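Local coordinates for uncharacterized protein (Bacteroides ovatus, PDB 4IRT), which is of unknown function but is a putative neuraminidase with a BNR repeat-like, beta-propeller-related domain, at residues Phe129-Tyr141 against Val152-Arg165. Residues are numbered along the deposited sequence; the frame is centred on the assembly and turned at random.
Sequences FYPLSGGDLLFVY and VMNRYSLKEHKWTR
V152 lies over one face of the Y141 ring in a CH-pi contact, its CB 3.9 Å from the ring centroid. Y141 has CG between its backbone N and carbonyl carbon (chi1 66°), which swings the ring alongside V152. N154 ND2 sits at the edge of that ring. The W163 indole has Y156 CB over one face, presents CZ3 to F139 CB at 3.5 Å, and meets the edge of the F129 ring with CH2. F139 CD1 lies over the rim of one face of F129. On the face of the sheet that carries L138 and V140, M153 bends about its CG-SE bond (chi3 -65°), bringing CE to V140 CG2.

Six backbone hydrogen bonds pair strand 137-141 antiparallel with strand 152-157, the middle strands of a four-stranded sheet, as in a propeller blade. D136, just before strand 137-141, reaches across to R155 and L158. R155 extends side-on and gives both NE and NH2 to D136 OD2, each at 2.9 Å. L158 N donates to D136 OD1 from above the carboxylate plane, with an N-H...O angle of 176°. Two waters also donate to this carboxylate. With an alanine at D136 the carboxylate is gone, which would probably leave R155 without this salt bridge and L158 N without this acceptor, and free the turn to shift. At the other end a water joins Y141 OH, N154 ND2 and R165 NH1; Y141 OH also hydrogen-bonds D120 O, and R165 forms salt bridges with D120 and D168. One carboxylate thus ties R155 and the start of the turn at L158 to the edge of strand 137-141, which would fix how both are set.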
ATOM      1  N   PHE A 129       6.772   0.864  -4.942  1.00  9.52           N
ATOM      2  CA  PHE A 129       7.772  -0.104  -5.344  1.00  9.71           C
ATOM      3  C   PHE A 129       7.307  -1.522  -4.974  1.00 10.31           C
ATOM      4  O   PHE A 129       6.669  -1.717  -3.942  1.00 10.35           O
ATOM      5  CB  PHE A 129       9.095   0.134  -4.628  1.00 10.53           C
ATOM      6  CG  PHE A 129       9.843   1.364  -5.078  1.00 11.56           C
ATOM      7  CD1 PHE A 129      10.614   1.349  -6.229  1.00 10.98           C
ATOM      8  CD2 PHE A 129       9.827   2.518  -4.305  1.00 11.34           C
ATOM      9  CE1 PHE A 129      11.296   2.480  -6.633  1.00 11.31           C
ATOM     10  CE2 PHE A 129      10.522   3.634  -4.696  1.00 12.03           C
ATOM     11  CZ  PHE A 129      11.277   3.607  -5.856  1.00 11.61           C
ATOM     12  N   TYR A 130       7.709  -2.505  -5.784  1.00 10.46           N
ATOM     13  CA  TYR A 130       7.500  -3.926  -5.508  1.00 10.61           C
ATOM     14  C   TYR A 130       8.721  -4.673  -5.984  1.00 11.66           C
ATOM     15  O   TYR A 130       9.267  -4.380  -7.065  1.00 10.91           O
ATOM     16  CB  TYR A 130       6.244  -4.458  -6.221  1.00 10.13           C
ATOM     17  CG  TYR A 130       5.018  -3.628  -5.940  1.00 10.67           C
ATOM     18  CD1 TYR A 130       4.230  -3.876  -4.825  1.00 11.39           C
ATOM     19  CD2 TYR A 130       4.679  -2.539  -6.763  1.00 10.56           C
ATOM     20  CE1 TYR A 130       3.127  -3.100  -4.538  1.00 12.78           C
ATOM     21  CE2 TYR A 130       3.590  -1.745  -6.471  1.00 10.81           C
ATOM     22  CZ  TYR A 130       2.819  -2.024  -5.360  1.00 11.27           C
ATOM     23  OH  TYR A 130       1.743  -1.248  -5.059  1.00 13.79           O
ATOM     24  N   PRO A 131       9.163  -5.673  -5.204  1.00 12.29           N
ATOM     25  CA  PRO A 131      10.300  -6.465  -5.626  1.00 13.61           C
ATOM     26  C   PRO A 131       9.888  -7.604  -6.557  1.00 14.34           C
ATOM     27  O   PRO A 131       8.856  -8.234  -6.338  1.00 17.80           O
ATOM     28  CB  PRO A 131      10.813  -7.034  -4.300  1.00 14.60           C
ATOM     29  CG  PRO A 131       9.567  -7.287  -3.559  1.00 15.77           C
ATOM     30  CD  PRO A 131       8.611  -6.165  -3.933  1.00 14.16           C
ATOM     31  N   LEU A 132      10.707  -7.873  -7.564  1.00 13.71           N
ATOM     32  CA  LEU A 132      10.448  -8.917  -8.541  1.00 14.19           C
ATOM     33  C   LEU A 132      11.439 -10.033  -8.275  1.00 17.38           C
ATOM     34  O   LEU A 132      12.465  -9.821  -7.618  1.00 18.41           O
ATOM     35  CB  LEU A 132      10.672  -8.393  -9.958  1.00 13.22           C
ATOM     36  CG  LEU A 132       9.730  -7.255 -10.381  1.00 12.35           C
ATOM     37  CD1 LEU A 132      10.113  -6.803 -11.782  1.00 13.83           C
ATOM     38  CD2 LEU A 132       8.276  -7.715 -10.321  1.00 11.37           C
ATOM     39  N   SER A 133      11.141 -11.213  -8.800  1.00 19.37           N
ATOM     40  CA  SER A 133      12.065 -12.344  -8.669  1.00 23.77           C
ATOM     41  C   SER A 133      13.418 -11.993  -9.267  1.00 24.32           C
ATOM     42  O   SER A 133      13.489 -11.310 -10.277  1.00 28.38           O
ATOM     43  CB  SER A 133      11.490 -13.590  -9.347  1.00 29.21           C
ATOM     44  OG  SER A 133      10.571 -14.186  -8.465  1.00 34.98           O
ATOM     45  N   GLY A 134      14.484 -12.401  -8.590  1.00 23.07           N
ATOM     46  CA  GLY A 134      15.832 -12.201  -9.078  1.00 22.71           C
ATOM     47  C   GLY A 134      16.510 -10.890  -8.707  1.00 20.22           C
ATOM     48  O   GLY A 134      17.620 -10.637  -9.143  1.00 22.20           O
ATOM     49  N   GLY A 135      15.849 -10.020  -7.959  1.00 17.79           N
ATOM     50  CA  GLY A 135      16.494  -8.793  -7.511  1.00 16.75           C
ATOM     51  C   GLY A 135      16.095  -7.513  -8.223  1.00 15.83           C
ATOM     52  O   GLY A 135      16.389  -6.444  -7.723  1.00 14.73           O
ATOM     53  N   ASP A 136      15.384  -7.640  -9.350  1.00 15.44           N
ATOM     54  CA  ASP A 136      14.856  -6.494 -10.095  1.00 14.58           C
ATOM     55  C   ASP A 136      13.742  -5.813  -9.269  1.00 13.30           C
ATOM     56  O   ASP A 136      13.223  -6.403  -8.317  1.00 13.10           O
ATOM     57  CB  ASP A 136      14.292  -6.932 -11.449  1.00 15.33           C
ATOM     58  CG  ASP A 136      15.376  -7.195 -12.492  1.00 16.90           C
ATOM     59  OD1 ASP A 136      16.577  -7.186 -12.152  1.00 15.28           O
ATOM     60  OD2 ASP A 136      15.002  -7.428 -13.661  1.00 17.60           O
ATOM     61  N   LEU A 137      13.381  -4.587  -9.633  1.00 12.85           N
ATOM     62  CA  LEU A 137      12.274  -3.900  -8.984  1.00 11.70           C
ATOM     63  C   LEU A 137      11.207  -3.477  -9.976  1.00 12.27           C
ATOM     64  O   LEU A 137      11.494  -3.264 -11.158  1.00 13.57           O
ATOM     65  CB  LEU A 137      12.729  -2.654  -8.218  1.00 11.70           C
ATOM     66  CG  LEU A 137      13.698  -2.849  -7.064  1.00 12.77           C
ATOM     67  CD1 LEU A 137      13.959  -1.523  -6.366  1.00 12.60           C
ATOM     68  CD2 LEU A 137      13.176  -3.919  -6.121  1.00 13.14           C
ATOM     69  N   LEU A 138       9.979  -3.357  -9.473  1.00 10.99           N
ATOM     70  CA  LEU A 138       8.873  -2.723 -10.186  1.00 10.43           C
ATOM     71  C   LEU A 138       8.570  -1.385  -9.538  1.00 10.43           C
ATOM     72  O   LEU A 138       8.636  -1.264  -8.318  1.00  9.84           O
ATOM     73  CB  LEU A 138       7.631  -3.597 -10.084  1.00 10.71           C
ATOM     74  CG  LEU A 138       6.611  -3.421 -11.191  1.00 10.89           C
ATOM     75  CD1 LEU A 138       7.089  -4.055 -12.491  1.00 11.77           C
ATOM     76  CD2 LEU A 138       5.278  -4.022 -10.761  1.00 11.68           C
ATOM     77  N   PHE A 139       8.233  -0.391 -10.355  1.00 10.21           N
ATOM     78  CA  PHE A 139       7.768   0.891  -9.857  1.00 10.09           C
ATOM     79  C   PHE A 139       6.477   1.214 -10.562  1.00  9.35           C
ATOM     80  O   PHE A 139       6.370   1.083 -11.767  1.00  9.23           O
ATOM     81  CB  PHE A 139       8.766   1.987 -10.120  1.00 10.44           C
ATOM     82  CG  PHE A 139       8.404   3.342  -9.517  1.00 11.01           C
ATOM     83  CD1 PHE A 139       8.448   3.553  -8.142  1.00 11.30           C
ATOM     84  CD2 PHE A 139       8.116   4.412 -10.340  1.00 11.39           C
ATOM     85  CE1 PHE A 139       8.200   4.814  -7.603  1.00 12.30           C
ATOM     86  CE2 PHE A 139       7.862   5.666  -9.819  1.00 11.70           C
ATOM     87  CZ  PHE A 139       7.908   5.874  -8.458  1.00 11.81           C
ATOM     88  N   VAL A 140       5.509   1.645  -9.784  1.00  9.02           N
ATOM     89  CA  VAL A 140       4.223   2.040 -10.310  1.00  9.74           C
ATOM     90  C   VAL A 140       3.875   3.417  -9.766  1.00  9.98           C
ATOM     91  O   VAL A 140       4.162   3.722  -8.600  1.00 10.65           O
ATOM     92  CB  VAL A 140       3.092   1.057  -9.974  1.00 10.10           C
ATOM     93  CG1 VAL A 140       1.783   1.577 -10.538  1.00 11.96           C
ATOM     94  CG2 VAL A 140       3.391  -0.314 -10.534  1.00 11.42           C
ATOM     95  N   TYR A 141       3.268   4.243 -10.614  1.00  9.83           N
ATOM     96  CA  TYR A 141       2.788   5.545 -10.171  1.00 10.34           C
ATOM     97  C   TYR A 141       1.622   5.987 -11.039  1.00 10.81           C
ATOM     98  O   TYR A 141       1.377   5.392 -12.093  1.00 11.01           O
ATOM     99  CB  TYR A 141       3.930   6.579 -10.189  1.00 10.03           C
ATOM    100  CG  TYR A 141       4.507   6.941 -11.557  1.00 11.35           C
ATOM    101  CD1 TYR A 141       5.422   6.109 -12.174  1.00 11.41           C
ATOM    102  CD2 TYR A 141       4.137   8.105 -12.224  1.00 11.89           C
ATOM    103  CE1 TYR A 141       5.964   6.422 -13.403  1.00 12.77           C
ATOM    104  CE2 TYR A 141       4.686   8.433 -13.454  1.00 12.12           C
ATOM    105  CZ  TYR A 141       5.605   7.581 -14.046  1.00 12.72           C
ATOM    106  OH  TYR A 141       6.175   7.874 -15.282  1.00 12.68           O
ATOM    107  N   VAL A 152       1.299   4.045 -14.668  1.00 10.92           N
ATOM    108  CA  VAL A 152       2.547   3.825 -15.377  1.00 11.73           C
ATOM    109  C   VAL A 152       3.409   2.859 -14.570  1.00 11.30           C
ATOM    110  O   VAL A 152       3.518   2.991 -13.355  1.00 11.43           O
ATOM    111  CB  VAL A 152       3.296   5.146 -15.581  1.00 12.17           C
ATOM    112  CG1 VAL A 152       4.633   4.943 -16.261  1.00 12.63           C
ATOM    113  CG2 VAL A 152       2.417   6.111 -16.370  1.00 12.67           C
HETATM  114  N   MSE A 153       4.016   1.915 -15.280  1.00 11.11           N
HETATM  115  CA  MSE A 153       4.750   0.816 -14.693  1.00 10.68           C
HETATM  116  C   MSE A 153       6.092   0.660 -15.362  1.00 10.51           C
HETATM  117  O   MSE A 153       6.214   0.525 -16.597  1.00 11.22           O
HETATM  118  CB  MSE A 153       3.890  -0.449 -14.785  1.00 10.11           C
HETATM  119  CG  MSE A 153       4.617  -1.719 -14.364  1.00 10.47           C
HETATM  120 SE   MSE A 153       3.496  -3.323 -14.558  0.75 10.39          SE
HETATM  121  CE  MSE A 153       2.100  -2.940 -13.245  1.00 11.04           C
ATOM    122  N   ASN A 154       7.118   0.689 -14.527  1.00 11.14           N
ATOM    123  CA  ASN A 154       8.495   0.536 -14.942  1.00 11.50           C
ATOM    124  C   ASN A 154       9.153  -0.635 -14.240  1.00 11.76           C
ATOM    125  O   ASN A 154       8.689  -1.085 -13.195  1.00 11.74           O
ATOM    126  CB  ASN A 154       9.292   1.769 -14.543  1.00 12.01           C
ATOM    127  CG  ASN A 154       8.829   3.037 -15.225  1.00 12.49           C
ATOM    128  OD1 ASN A 154       8.281   3.022 -16.323  1.00 13.59           O
ATOM    129  ND2 ASN A 154       9.079   4.169 -14.560  1.00 12.43           N
ATOM    130  N   ARG A 155      10.275  -1.079 -14.800  1.00 12.49           N
ATOM    131  CA  ARG A 155      11.082  -2.134 -14.224  1.00 12.87           C
ATOM    132  C   ARG A 155      12.535  -1.710 -14.117  1.00 13.28           C
ATOM    133  O   ARG A 155      13.084  -1.106 -15.042  1.00 14.77           O
ATOM    134  CB  ARG A 155      10.998  -3.426 -15.045  1.00 14.10           C
ATOM    135  CG  ARG A 155      11.855  -4.575 -14.495  1.00 15.49           C
ATOM    136  CD  ARG A 155      11.560  -5.855 -15.257  1.00 16.96           C
ATOM    137  NE  ARG A 155      12.474  -6.968 -14.964  1.00 19.25           N
ATOM    138  CZ  ARG A 155      12.429  -8.144 -15.599  1.00 20.60           C
ATOM    139  NH1 ARG A 155      11.525  -8.374 -16.560  1.00 18.99           N
ATOM    140  NH2 ARG A 155      13.303  -9.091 -15.308  1.00 20.92           N
ATOM    141  N   TYR A 156      13.160  -2.052 -12.996  1.00 14.07           N
ATOM    142  CA  TYR A 156      14.579  -1.782 -12.764  1.00 14.61           C
ATOM    143  C   TYR A 156      15.365  -3.055 -12.951  1.00 15.45           C
ATOM    144  O   TYR A 156      15.171  -4.022 -12.217  1.00 14.59           O
ATOM    145  CB  TYR A 156      14.813  -1.276 -11.352  1.00 14.41           C
ATOM    146  CG  TYR A 156      16.257  -0.928 -11.058  1.00 14.32           C
ATOM    147  CD1 TYR A 156      16.839   0.213 -11.605  1.00 15.19           C
ATOM    148  CD2 TYR A 156      17.033  -1.725 -10.228  1.00 13.71           C
ATOM    149  CE1 TYR A 156      18.159   0.561 -11.331  1.00 15.53           C
ATOM    150  CE2 TYR A 156      18.363  -1.384  -9.941  1.00 14.62           C
ATOM    151  CZ  TYR A 156      18.906  -0.246 -10.497  1.00 16.83           C
ATOM    152  OH  TYR A 156      20.200   0.104 -10.233  1.00 23.25           O
ATOM    153  N   SER A 157      16.243  -3.054 -13.948  1.00 16.12           N
ATOM    154  CA  SER A 157      17.080  -4.219 -14.232  1.00 17.01           C
ATOM    155  C   SER A 157      18.311  -4.106 -13.368  1.00 16.76           C
ATOM    156  O   SER A 157      19.086  -3.176 -13.514  1.00 16.97           O
ATOM    157  CB  SER A 157      17.485  -4.265 -15.699  1.00 18.52           C
ATOM    158  OG  SER A 157      18.491  -5.260 -15.902  1.00 22.35           O
ATOM    159  N   LEU A 158      18.485  -5.056 -12.474  1.00 18.61           N
ATOM    160  CA  LEU A 158      19.630  -5.060 -11.578  1.00 21.67           C
ATOM    161  C   LEU A 158      20.897  -5.207 -12.399  1.00 23.81           C
ATOM    162  O   LEU A 158      21.922  -4.588 -12.094  1.00 27.84           O
ATOM    163  CB  LEU A 158      19.491  -6.220 -10.581  1.00 22.50           C
ATOM    164  CG  LEU A 158      20.363  -6.171  -9.340  1.00 23.29           C
ATOM    165  CD1 LEU A 158      20.134  -4.870  -8.566  1.00 25.44           C
ATOM    166  CD2 LEU A 158      20.041  -7.397  -8.498  1.00 23.80           C
ATOM    167  N   LYS A 159      20.802  -6.002 -13.461  1.00 28.38           N
ATOM    168  CA  LYS A 159      21.921  -6.283 -14.357  1.00 35.45           C
ATOM    169  C   LYS A 159      22.462  -5.025 -15.032  1.00 34.45           C
ATOM    170  O   LYS A 159      23.664  -4.757 -14.975  1.00 34.30           O
ATOM    171  CB  LYS A 159      21.484  -7.298 -15.422  1.00 43.40           C
ATOM    172  CG  LYS A 159      22.610  -8.101 -16.050  1.00 58.08           C
ATOM    173  CD  LYS A 159      22.143  -9.524 -16.342  1.00 70.92           C
ATOM    174  CE  LYS A 159      23.258 -10.399 -16.894  1.00 78.28           C
ATOM    175  NZ  LYS A 159      23.482 -10.155 -18.345  1.00 80.61           N
ATOM    176  N   GLU A 160      21.581  -4.257 -15.666  1.00 30.19           N
ATOM    177  CA  GLU A 160      21.987  -3.057 -16.401  1.00 28.18           C
ATOM    178  C   GLU A 160      21.956  -1.821 -15.522  1.00 26.98           C
ATOM    179  O   GLU A 160      22.346  -0.738 -15.960  1.00 25.41           O
ATOM    180  CB  GLU A 160      21.062  -2.810 -17.602  1.00 32.52           C
ATOM    181  CG  GLU A 160      20.804  -3.995 -18.524  1.00 35.82           C
ATOM    182  CD  GLU A 160      22.054  -4.482 -19.222  1.00 46.62           C
ATOM    183  OE1 GLU A 160      23.019  -3.691 -19.332  1.00 47.72           O
ATOM    184  OE2 GLU A 160      22.067  -5.653 -19.667  1.00 57.86           O
ATOM    185  N   HIS A 161      21.454  -1.965 -14.296  1.00 24.72           N
ATOM    186  CA  HIS A 161      21.204  -0.824 -13.415  1.00 23.66           C
ATOM    187  C   HIS A 161      20.433   0.293 -14.118  1.00 21.33           C
ATOM    188  O   HIS A 161      20.820   1.440 -14.055  1.00 24.91           O
ATOM    189  CB  HIS A 161      22.495  -0.317 -12.788  1.00 28.03           C
ATOM    190  CG  HIS A 161      23.207  -1.367 -11.994  1.00 34.85           C
ATOM    191  ND1 HIS A 161      24.119  -2.235 -12.558  1.00 40.32           N
ATOM    192  CD2 HIS A 161      23.106  -1.721 -10.692  1.00 37.08           C
ATOM    193  CE1 HIS A 161      24.571  -3.060 -11.630  1.00 40.06           C
ATOM    194  NE2 HIS A 161      23.977  -2.764 -10.487  1.00 40.50           N
ATOM    195  N   LYS A 162      19.335  -0.058 -14.782  1.00 19.31           N
ATOM    196  CA  LYS A 162      18.497   0.957 -15.409  0.50 20.69           C
ATOM    197  C   LYS A 162      17.030   0.577 -15.427  1.00 18.79           C
ATOM    198  O   LYS A 162      16.665  -0.592 -15.290  1.00 17.84           O
ATOM    199  CB  LYS A 162      18.984   1.303 -16.823  0.50 23.68           C
ATOM    200  CG  LYS A 162      18.548   0.361 -17.930  0.50 26.81           C
ATOM    201  CD  LYS A 162      19.227   0.734 -19.246  0.50 31.00           C
ATOM    202  CE  LYS A 162      20.747   0.688 -19.141  0.50 33.92           C
ATOM    203  NZ  LYS A 162      21.415   0.651 -20.473  0.50 36.59           N
ATOM    204  N   TRP A 163      16.205   1.605 -15.575  1.00 17.80           N
ATOM    205  CA  TRP A 163      14.761   1.482 -15.592  1.00 15.90           C
ATOM    206  C   TRP A 163      14.289   1.491 -17.017  1.00 16.27           C
ATOM    207  O   TRP A 163      14.807   2.265 -17.819  1.00 16.26           O
ATOM    208  CB  TRP A 163      14.121   2.674 -14.891  1.00 14.89           C
ATOM    209  CG  TRP A 163      14.301   2.663 -13.424  1.00 14.45           C
ATOM    210  CD1 TRP A 163      15.267   3.298 -12.724  1.00 13.62           C
ATOM    211  CD2 TRP A 163      13.480   1.991 -12.468  1.00 13.80           C
ATOM    212  NE1 TRP A 163      15.115   3.064 -11.379  1.00 13.13           N
ATOM    213  CE2 TRP A 163      14.022   2.259 -11.194  1.00 14.32           C
ATOM    214  CE3 TRP A 163      12.351   1.176 -12.569  1.00 14.75           C
ATOM    215  CZ2 TRP A 163      13.456   1.750 -10.000  1.00 14.36           C
ATOM    216  CZ3 TRP A 163      11.769   0.669 -11.404  1.00 14.40           C
ATOM    217  CH2 TRP A 163      12.336   0.945 -10.124  1.00 13.82           C
ATOM    218  N   THR A 164      13.298   0.651 -17.309  1.00 15.92           N
ATOM    219  CA  THR A 164      12.598   0.711 -18.578  0.50 15.93           C
ATOM    220  C   THR A 164      11.096   0.633 -18.373  1.00 15.99           C
ATOM    221  O   THR A 164      10.601   0.063 -17.395  1.00 15.39           O
ATOM    222  CB  THR A 164      13.025  -0.434 -19.505  0.50 15.73           C
ATOM    223  OG1 THR A 164      12.851  -1.673 -18.814  0.50 14.49           O
ATOM    224  CG2 THR A 164      14.485  -0.261 -19.915  0.50 16.26           C
ATOM    225  N   ARG A 165      10.362   1.227 -19.296  1.00 16.07           N
ATOM    226  CA  ARG A 165       8.916   1.203 -19.236  1.00 16.52           C
ATOM    227  C   ARG A 165       8.406  -0.223 -19.501  1.00 16.63           C
ATOM    228  O   ARG A 165       8.846  -0.867 -20.450  1.00 18.61           O
ATOM    229  CB  ARG A 165       8.339   2.178 -20.259  1.00 17.86           C
ATOM    230  CG  ARG A 165       6.828   2.284 -20.218  1.00 18.44           C
ATOM    231  CD  ARG A 165       6.348   3.115 -19.039  1.00 18.95           C
ATOM    232  NE  ARG A 165       6.318   4.534 -19.414  1.00 25.38           N
ATOM    233  CZ  ARG A 165       7.062   5.504 -18.892  1.00 23.55           C
ATOM    234  NH1 ARG A 165       7.949   5.270 -17.959  1.00 22.33           N
ATOM    235  NH2 ARG A 165       6.917   6.738 -19.336  1.00 27.37           N
TER
HETATM  236  O   HOH W   1      18.607  -7.987 -13.854  1.00 21.37           O
HETATM  237  O   HOH W   2      16.185  -7.260 -15.964  1.00 28.21           O
HETATM  238  O   HOH W   3       8.689   6.739 -15.732  1.00 12.85           O